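Local coordinates for protein PmoD (PDB 6CPD) that binds copper(I) through a cupredoxin-like periplasmic domain and probably serves copper handling in methane-oxidising bacteria, at residues B[36-45]-B[91-102]; B[52-62]-B[104-114]. One frame throughout, in Å; residues are numbered along the deposited sequence.

Contact 1: B[36-45]-B[91-102]; sequences TGRTIMAFDI and GTFSVEHNFANN
The rings of Phe43 and Phe93 lie almost parallel, their planes 6° apart, but are displaced so that little of one ring faces the other, with centroids 4.7 Å apart. What lies over the face of Phe93 is the CB of Phe43, which stands 3.8 Å from the centroid of the Phe93 ring in a CH-pi contact; Tyr88 stacks on Phe93. Phe93 reaches this place because its CG sits between the backbone N and the carbonyl carbon (chi1 65°), which swings the ring across to the neighbouring strand. In plane at the edge of the Phe43 ring is Phe93 O, while Val95 CG1 approaches that ring obliquely. Further along the same face of the sheet, the Phe99 ring carries His97 CD2 over the centre of one face and has Thr39 OG1 near its plane, 3.6 Å from Phe99 CD2; Tyr105 packs edge-to-face with it. The imidazole of His97 is held by Glu80.

Beneath the rings the backbones pair in regular antiparallel fashion. The bond from Phe43 N to Phe93 O is 2.8 Å long and nearly straight, at 173°. Gly37 O takes two donors, Thr39 OG1 at 2.9 Å and Phe99 N at 3.1 Å, which arrive from opposite faces of its carbonyl plane. Gly37 itself has backbone angles at which a CB would press on the preceding carbonyl. The face of Arg38, Ile40, Glu96 and Asn98 mixes apolar and polar groups: Ile40 CG1 lies 4.0 Å from Glu96 CG, against the aliphatic part of that side chain, and the Arg38 guanidinium forms a salt bridge with Asp23.

Strand 13-20 flanks 37-45 on its other edge, and Met41, Val95 and Phe93 pack on strand 55-61. An antiparallel pair with one apolar face turned to a second sheet is the usual build of a beta-sandwich, here consistent with the cupredoxin fold.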
# COMPACT_ATOMS: atom_id res chain seq x y z
N THR B 36 -8.81 16.16 8.71
CA THR B 36 -10.02 16.45 7.97
C THR B 36 -9.65 17.50 6.94
O THR B 36 -8.60 18.14 7.06
CB THR B 36 -11.17 16.91 8.89
OG1 THR B 36 -10.68 17.92 9.77
CG2 THR B 36 -11.68 15.75 9.74
N GLY B 37 -10.45 17.65 5.90
CA GLY B 37 -10.20 18.73 4.96
C GLY B 37 -9.90 18.22 3.56
O GLY B 37 -10.17 17.05 3.23
N ARG B 38 -9.28 19.10 2.78
CA ARG B 38 -9.00 18.85 1.37
C ARG B 38 -8.10 17.64 1.18
O ARG B 38 -6.98 17.59 1.67
CB ARG B 38 -8.34 20.06 0.71
CG ARG B 38 -7.94 19.88 -0.75
CD ARG B 38 -7.88 21.23 -1.47
NE ARG B 38 -6.85 22.10 -0.90
CZ ARG B 38 -5.73 22.47 -1.53
NH1 ARG B 38 -5.50 22.05 -2.77
NH2 ARG B 38 -4.85 23.26 -0.93
N THR B 39 -8.61 16.66 0.46
CA THR B 39 -7.86 15.42 0.30
C THR B 39 -7.86 15.02 -1.15
O THR B 39 -8.90 14.99 -1.80
CB THR B 39 -8.48 14.32 1.18
OG1 THR B 39 -8.56 14.79 2.52
CG2 THR B 39 -7.64 13.05 1.13
N ILE B 40 -6.67 14.70 -1.67
CA ILE B 40 -6.56 14.27 -3.04
C ILE B 40 -6.10 12.83 -3.06
O ILE B 40 -5.08 12.50 -2.45
CB ILE B 40 -5.58 15.15 -3.83
CG1 ILE B 40 -6.11 16.58 -3.89
CG2 ILE B 40 -5.34 14.57 -5.24
CD1 ILE B 40 -5.10 17.58 -4.42
N MET B 41 -6.84 11.98 -3.75
CA MET B 41 -6.44 10.59 -3.94
C MET B 41 -6.09 10.31 -5.38
O MET B 41 -6.93 10.48 -6.27
CB MET B 41 -7.55 9.65 -3.48
CG MET B 41 -8.02 9.94 -2.05
SD MET B 41 -9.19 8.71 -1.45
CE MET B 41 -8.52 7.27 -2.27
N ALA B 42 -4.85 9.87 -5.61
CA ALA B 42 -4.36 9.58 -6.95
C ALA B 42 -4.24 8.07 -7.18
O ALA B 42 -3.67 7.35 -6.35
CB ALA B 42 -3.02 10.25 -7.18
N PHE B 43 -4.78 7.61 -8.31
CA PHE B 43 -4.84 6.19 -8.67
C PHE B 43 -3.95 5.94 -9.88
O PHE B 43 -3.96 6.70 -10.85
CB PHE B 43 -6.29 5.78 -8.98
CG PHE B 43 -7.21 5.88 -7.81
CD1 PHE B 43 -7.75 7.11 -7.44
CD2 PHE B 43 -7.53 4.77 -7.06
CE1 PHE B 43 -8.59 7.21 -6.35
CE2 PHE B 43 -8.37 4.86 -5.97
CZ PHE B 43 -8.91 6.09 -5.62
N ASP B 44 -3.16 4.87 -9.81
CA ASP B 44 -2.25 4.49 -10.89
C ASP B 44 -2.51 3.00 -11.19
O ASP B 44 -2.11 2.12 -10.43
CB ASP B 44 -0.79 4.71 -10.48
CG ASP B 44 0.22 4.31 -11.57
OD1 ASP B 44 -0.15 3.67 -12.58
OD2 ASP B 44 1.42 4.58 -11.37
N ILE B 45 -3.14 2.73 -12.32
CA ILE B 45 -3.49 1.37 -12.67
C ILE B 45 -2.28 0.61 -13.22
O ILE B 45 -1.71 1.01 -14.24
CB ILE B 45 -4.61 1.37 -13.72
CG1 ILE B 45 -5.84 2.10 -13.15
CG2 ILE B 45 -4.94 -0.04 -14.13
CD1 ILE B 45 -6.88 2.46 -14.22
N GLY B 91 -4.44 5.50 -17.71
CA GLY B 91 -4.08 4.59 -16.63
C GLY B 91 -4.03 5.26 -15.27
O GLY B 91 -3.76 4.62 -14.26
N THR B 92 -4.22 6.58 -15.25
CA THR B 92 -4.11 7.33 -14.01
C THR B 92 -5.28 8.29 -13.87
O THR B 92 -5.85 8.72 -14.87
CB THR B 92 -2.79 8.14 -13.93
OG1 THR B 92 -2.75 9.11 -14.99
CG2 THR B 92 -1.57 7.23 -14.04
N PHE B 93 -5.64 8.61 -12.63
CA PHE B 93 -6.64 9.66 -12.38
C PHE B 93 -6.57 10.09 -10.93
O PHE B 93 -6.02 9.37 -10.09
CB PHE B 93 -8.06 9.21 -12.76
CG PHE B 93 -8.61 8.07 -11.92
CD1 PHE B 93 -8.25 6.75 -12.19
CD2 PHE B 93 -9.51 8.32 -10.90
CE1 PHE B 93 -8.78 5.72 -11.43
CE2 PHE B 93 -10.03 7.28 -10.14
CZ PHE B 93 -9.67 5.98 -10.40
N SER B 94 -7.13 11.25 -10.63
CA SER B 94 -7.17 11.74 -9.26
C SER B 94 -8.60 12.13 -8.90
O SER B 94 -9.38 12.49 -9.77
CB SER B 94 -6.26 12.96 -9.07
OG SER B 94 -4.89 12.62 -9.20
N VAL B 95 -8.93 12.02 -7.61
CA VAL B 95 -10.18 12.54 -7.09
C VAL B 95 -9.84 13.44 -5.91
O VAL B 95 -8.82 13.24 -5.23
CB VAL B 95 -11.17 11.42 -6.66
CG1 VAL B 95 -11.10 10.26 -7.63
CG2 VAL B 95 -10.87 10.95 -5.27
N GLU B 96 -10.63 14.49 -5.74
CA GLU B 96 -10.44 15.42 -4.65
C GLU B 96 -11.71 15.45 -3.83
O GLU B 96 -12.80 15.42 -4.38
CB GLU B 96 -10.08 16.82 -5.17
CG GLU B 96 -9.89 17.88 -4.08
CD GLU B 96 -11.19 18.52 -3.61
OE1 GLU B 96 -12.21 18.41 -4.32
OE2 GLU B 96 -11.18 19.15 -2.52
N HIS B 97 -11.57 15.48 -2.51
CA HIS B 97 -12.74 15.54 -1.65
C HIS B 97 -12.41 16.22 -0.33
O HIS B 97 -11.33 16.00 0.23
CB HIS B 97 -13.29 14.12 -1.40
CG HIS B 97 -14.58 14.11 -0.64
ND1 HIS B 97 -15.74 14.63 -1.15
CD2 HIS B 97 -14.88 13.66 0.60
CE1 HIS B 97 -16.72 14.50 -0.27
NE2 HIS B 97 -16.21 13.92 0.81
N ASN B 98 -13.32 17.04 0.16
CA ASN B 98 -13.18 17.55 1.51
C ASN B 98 -13.84 16.60 2.48
O ASN B 98 -15.06 16.50 2.52
CB ASN B 98 -13.79 18.95 1.64
CG ASN B 98 -13.52 19.59 2.99
OD1 ASN B 98 -12.47 20.20 3.20
ND2 ASN B 98 -14.48 19.47 3.92
N PHE B 99 -13.03 15.87 3.24
CA PHE B 99 -13.55 15.03 4.30
C PHE B 99 -13.77 15.91 5.51
O PHE B 99 -12.82 16.29 6.19
CB PHE B 99 -12.60 13.88 4.64
CG PHE B 99 -12.54 12.81 3.58
CD1 PHE B 99 -13.36 11.70 3.66
CD2 PHE B 99 -11.65 12.91 2.51
CE1 PHE B 99 -13.31 10.71 2.69
CE2 PHE B 99 -11.60 11.93 1.53
CZ PHE B 99 -12.44 10.82 1.62
N ALA B 100 -15.03 16.23 5.79
CA ALA B 100 -15.37 17.12 6.90
C ALA B 100 -15.36 16.36 8.23
O ALA B 100 -15.26 16.98 9.29
CB ALA B 100 -16.72 17.77 6.68
N ASN B 101 -15.44 15.03 8.16
CA ASN B 101 -15.59 14.21 9.36
C ASN B 101 -14.56 13.11 9.53
O ASN B 101 -14.26 12.38 8.59
CB ASN B 101 -16.98 13.59 9.37
CG ASN B 101 -18.07 14.62 9.21
OD1 ASN B 101 -18.63 14.78 8.13
ND2 ASN B 101 -18.38 15.32 10.29
N ASN B 102 -14.04 12.97 10.73
CA ASN B 102 -13.23 11.81 11.06
C ASN B 102 -14.08 10.52 10.98
O ASN B 102 -15.30 10.57 11.14
CB ASN B 102 -12.61 11.98 12.43
CG ASN B 102 -13.65 12.06 13.54
OD1 ASN B 102 -14.40 13.04 13.63
ND2 ASN B 102 -13.68 11.05 14.39

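Contact 2: B[52-62]-B[104-114]; sequences DLPLELRIIRD and HYIGLVTLTRE
Asp62 and Ile106 meet where strand 55-61 ends and strand 103-112 begins. With CG anti to the backbone N (chi1 -168°), the Asp62 carboxylate rests against the CD1 end of Ile106, its CG 3.5 Å from Ile106 CD1; OD1 is held by Leu64 N, and a water joins OD2 to Tyr105 O. Without this carboxylate, as with an alanine at this place, Leu64 N would probably lose its side-chain acceptor and the water one of its two, with Ile106 CD1 less covered.

Ile60 CG1 takes the position between backbone N and carbonyl carbon (chi1 61°), which sets it beside Ile106, with CB of Ile106 3.9 Å from CG1 of Ile60. On the opposite face Leu55 CB touches Leu111 CD2 at 3.7 Å, and Leu57 CD1 meets Val109 CG2 at 4.0 Å. Glu56 and Thr110 run side by side, yet their polar ends serve His82 and Thr120.

At the far end Leu53 CD2 lies 3.5 Å from Thr112 O, a buried carbonyl with no partner in the model. The chemistry thus implies backbone pairing with one face, that of Leu55, Leu57, Ile59, Val109 and Leu111, apolar throughout and the other mixed, its polar groups served by neighbouring strands and by helix 72-77, where Arg58 forms a salt bridge with Glu72.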
# COMPACT_ATOMS: atom_id res chain seq x y z
N ASP B 52 -8.74 -0.14 -20.75
CA ASP B 52 -9.86 -0.24 -21.68
C ASP B 52 -11.09 -0.75 -20.92
O ASP B 52 -12.10 -1.08 -21.53
CB ASP B 52 -9.49 -1.17 -22.85
CG ASP B 52 -10.27 -0.87 -24.12
OD1 ASP B 52 -11.45 -0.46 -24.03
OD2 ASP B 52 -9.70 -1.04 -25.21
N LEU B 53 -10.98 -0.85 -19.60
CA LEU B 53 -12.05 -1.38 -18.76
C LEU B 53 -12.76 -0.29 -17.96
O LEU B 53 -12.10 0.52 -17.30
CB LEU B 53 -11.54 -2.43 -17.78
CG LEU B 53 -11.00 -3.74 -18.35
CD1 LEU B 53 -10.70 -4.68 -17.18
CD2 LEU B 53 -12.01 -4.35 -19.29
N PRO B 54 -14.10 -0.28 -18.00
CA PRO B 54 -14.87 0.65 -17.19
C PRO B 54 -14.53 0.48 -15.71
O PRO B 54 -14.50 -0.64 -15.20
CB PRO B 54 -16.33 0.25 -17.48
CG PRO B 54 -16.28 -0.39 -18.84
CD PRO B 54 -14.95 -1.12 -18.86
N LEU B 55 -14.24 1.60 -15.06
CA LEU B 55 -13.88 1.59 -13.66
C LEU B 55 -14.73 2.62 -12.90
O LEU B 55 -14.77 3.81 -13.24
CB LEU B 55 -12.38 1.87 -13.52
CG LEU B 55 -11.68 1.87 -12.17
CD1 LEU B 55 -10.19 1.65 -12.40
CD2 LEU B 55 -11.90 3.17 -11.41
N GLU B 56 -15.42 2.15 -11.88
CA GLU B 56 -16.27 3.01 -11.07
C GLU B 56 -15.68 3.14 -9.67
O GLU B 56 -15.12 2.18 -9.14
CB GLU B 56 -17.69 2.43 -11.01
CG GLU B 56 -18.58 3.09 -9.97
CD GLU B 56 -19.89 2.34 -9.76
OE1 GLU B 56 -20.00 1.17 -10.17
OE2 GLU B 56 -20.82 2.93 -9.16
N LEU B 57 -15.79 4.32 -9.08
CA LEU B 57 -15.33 4.49 -7.70
C LEU B 57 -16.45 5.07 -6.84
O LEU B 57 -17.06 6.07 -7.21
CB LEU B 57 -14.09 5.41 -7.63
CG LEU B 57 -13.66 5.84 -6.22
CD1 LEU B 57 -13.06 4.69 -5.39
CD2 LEU B 57 -12.71 7.04 -6.26
N ARG B 58 -16.71 4.43 -5.72
CA ARG B 58 -17.62 4.97 -4.72
C ARG B 58 -16.97 4.92 -3.36
O ARG B 58 -16.56 3.85 -2.91
CB ARG B 58 -18.95 4.23 -4.73
CG ARG B 58 -19.91 4.74 -3.66
CD ARG B 58 -21.17 3.92 -3.58
NE ARG B 58 -22.12 4.37 -4.59
CZ ARG B 58 -22.93 3.58 -5.27
NH1 ARG B 58 -22.88 2.28 -5.09
NH2 ARG B 58 -23.77 4.10 -6.16
N ILE B 59 -16.85 6.06 -2.71
CA ILE B 59 -16.33 6.06 -1.35
C ILE B 59 -17.50 6.18 -0.39
O ILE B 59 -18.31 7.10 -0.51
CB ILE B 59 -15.32 7.21 -1.14
CG1 ILE B 59 -14.11 7.02 -2.06
CG2 ILE B 59 -14.86 7.26 0.34
CD1 ILE B 59 -13.09 8.15 -1.95
N ILE B 60 -17.61 5.23 0.53
CA ILE B 60 -18.71 5.25 1.50
C ILE B 60 -18.20 5.34 2.93
O ILE B 60 -17.07 4.94 3.24
CB ILE B 60 -19.59 3.98 1.41
CG1 ILE B 60 -18.74 2.73 1.71
CG2 ILE B 60 -20.24 3.86 0.03
CD1 ILE B 60 -19.56 1.47 1.87
N ARG B 61 -19.05 5.86 3.79
CA ARG B 61 -18.86 5.71 5.22
C ARG B 61 -19.00 4.22 5.51
O ARG B 61 -19.89 3.55 4.98
CB ARG B 61 -19.90 6.55 6.00
CG ARG B 61 -19.75 8.04 5.67
CD ARG B 61 -20.85 8.91 6.24
NE ARG B 61 -22.10 8.83 5.48
CZ ARG B 61 -22.37 9.53 4.38
NH1 ARG B 61 -21.48 10.38 3.88
NH2 ARG B 61 -23.55 9.38 3.78
N ASP B 62 -18.08 3.70 6.32
CA ASP B 62 -18.07 2.28 6.65
C ASP B 62 -19.20 1.99 7.65
O ASP B 62 -19.20 2.54 8.74
CB ASP B 62 -16.71 1.90 7.26
CG ASP B 62 -16.51 0.38 7.37
OD1 ASP B 62 -17.52 -0.37 7.41
OD2 ASP B 62 -15.34 -0.06 7.44
N HIS B 104 -14.19 5.92 9.71
CA HIS B 104 -13.76 4.87 8.80
C HIS B 104 -14.51 4.97 7.49
O HIS B 104 -15.73 5.19 7.49
CB HIS B 104 -14.01 3.47 9.38
CG HIS B 104 -13.21 3.15 10.59
ND1 HIS B 104 -13.69 3.33 11.87
CD2 HIS B 104 -11.96 2.64 10.73
CE1 HIS B 104 -12.77 2.94 12.74
NE2 HIS B 104 -11.71 2.53 12.07
N TYR B 105 -13.78 4.77 6.40
CA TYR B 105 -14.35 4.87 5.07
C TYR B 105 -13.93 3.67 4.25
O TYR B 105 -12.96 2.97 4.59
CB TYR B 105 -13.91 6.17 4.37
CG TYR B 105 -14.42 7.40 5.05
CD1 TYR B 105 -13.72 7.96 6.12
CD2 TYR B 105 -15.61 8.00 4.66
CE1 TYR B 105 -14.21 9.10 6.77
CE2 TYR B 105 -16.09 9.13 5.30
CZ TYR B 105 -15.38 9.68 6.34
OH TYR B 105 -15.88 10.80 6.97
N ILE B 106 -14.66 3.41 3.18
CA ILE B 106 -14.31 2.35 2.26
C ILE B 106 -14.37 2.88 0.84
O ILE B 106 -15.39 3.44 0.43
CB ILE B 106 -15.27 1.14 2.38
CG1 ILE B 106 -15.39 0.67 3.84
CG2 ILE B 106 -14.82 0.03 1.42
CD1 ILE B 106 -16.23 -0.57 4.04
N GLY B 107 -13.30 2.71 0.08
CA GLY B 107 -13.34 3.03 -1.33
C GLY B 107 -13.71 1.75 -2.06
O GLY B 107 -13.02 0.74 -1.95
N LEU B 108 -14.83 1.78 -2.78
CA LEU B 108 -15.27 0.64 -3.57
C LEU B 108 -14.92 0.85 -5.03
O LEU B 108 -15.48 1.74 -5.68
CB LEU B 108 -16.78 0.43 -3.45
CG LEU B 108 -17.29 0.20 -2.04
CD1 LEU B 108 -18.82 0.18 -2.02
CD2 LEU B 108 -16.72 -1.10 -1.55
N VAL B 109 -14.01 0.05 -5.55
CA VAL B 109 -13.61 0.15 -6.95
C VAL B 109 -14.27 -0.99 -7.71
O VAL B 109 -14.05 -2.16 -7.42
CB VAL B 109 -12.09 0.07 -7.15
CG1 VAL B 109 -11.75 0.18 -8.64
CG2 VAL B 109 -11.37 1.15 -6.34
N THR B 110 -15.10 -0.64 -8.68
CA THR B 110 -15.81 -1.66 -9.43
C THR B 110 -15.32 -1.67 -10.87
O THR B 110 -15.37 -0.65 -11.55
CB THR B 110 -17.32 -1.42 -9.40
OG1 THR B 110 -17.75 -1.27 -8.04
CG2 THR B 110 -18.07 -2.59 -10.05
N LEU B 111 -14.84 -2.83 -11.31
CA LEU B 111 -14.42 -3.00 -12.69
C LEU B 111 -15.45 -3.79 -13.47
O LEU B 111 -16.01 -4.76 -12.97
CB LEU B 111 -13.09 -3.73 -12.80
CG LEU B 111 -11.78 -3.05 -12.44
CD1 LEU B 111 -10.71 -4.03 -12.85
CD2 LEU B 111 -11.62 -1.75 -13.20
N THR B 112 -15.65 -3.41 -14.71
CA THR B 112 -16.51 -4.20 -15.55
C THR B 112 -15.62 -4.94 -16.53
O THR B 112 -14.98 -4.33 -17.39
CB THR B 112 -17.53 -3.33 -16.31
OG1 THR B 112 -18.23 -2.48 -15.39
CG2 THR B 112 -18.51 -4.21 -17.06
N ARG B 113 -15.56 -6.26 -16.38
CA ARG B 113 -14.84 -7.08 -17.34
C ARG B 113 -15.67 -6.91 -18.60
O ARG B 113 -16.86 -6.60 -18.51
CB ARG B 113 -14.77 -8.54 -16.91
CG ARG B 113 -13.95 -8.81 -15.67
CD ARG B 113 -12.47 -8.81 -15.96
NE ARG B 113 -11.70 -8.86 -14.72
CZ ARG B 113 -10.38 -8.99 -14.67
NH1 ARG B 113 -9.69 -9.08 -15.80
NH2 ARG B 113 -9.76 -9.01 -13.50
N GLU B 114 -15.11 -7.15 -19.77
CA GLU B 114 -15.96 -6.94 -20.94
C GLU B 114 -16.55 -8.26 -21.38
O GLU B 114 -17.12 -8.40 -22.47
CB GLU B 114 -15.21 -6.18 -22.02
CG GLU B 114 -14.98 -4.73 -21.50
CD GLU B 114 -14.42 -3.74 -22.52
OE1 GLU B 114 -13.47 -4.06 -23.25
OE2 GLU B 114 -14.95 -2.60 -22.54
O HOH W 1 -17.12 -0.24 -13.88
O HOH W 2 -12.86 1.24 6.86
O HOH W 3 -18.29 5.24 9.82

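How the contacts relate
Contacts 1 and 2 lie in the two facing sheets of the sandwich, their centres 13 Å apart. Along the chain they interleave: strand 37-45 precedes 55-61, and 92-99 precedes 103-112, so each successive pair crosses from one sheet to the other. The apolar faces meet directly: Phe93 CZ is 3.7 Å from Leu55 CD2, and Val95 CG1 is 3.9 Å from Leu57 CD2. Ile45 shares Leu55 with Phe93, and Phe99 continues the interface at the other end. A bound copper(I) ion, whose site includes Met7 and Met9, lies about 13 Å from the side chains of both Phe43 and Val109, so neither contact forms the metal site; together they supply part of the sandwich interior.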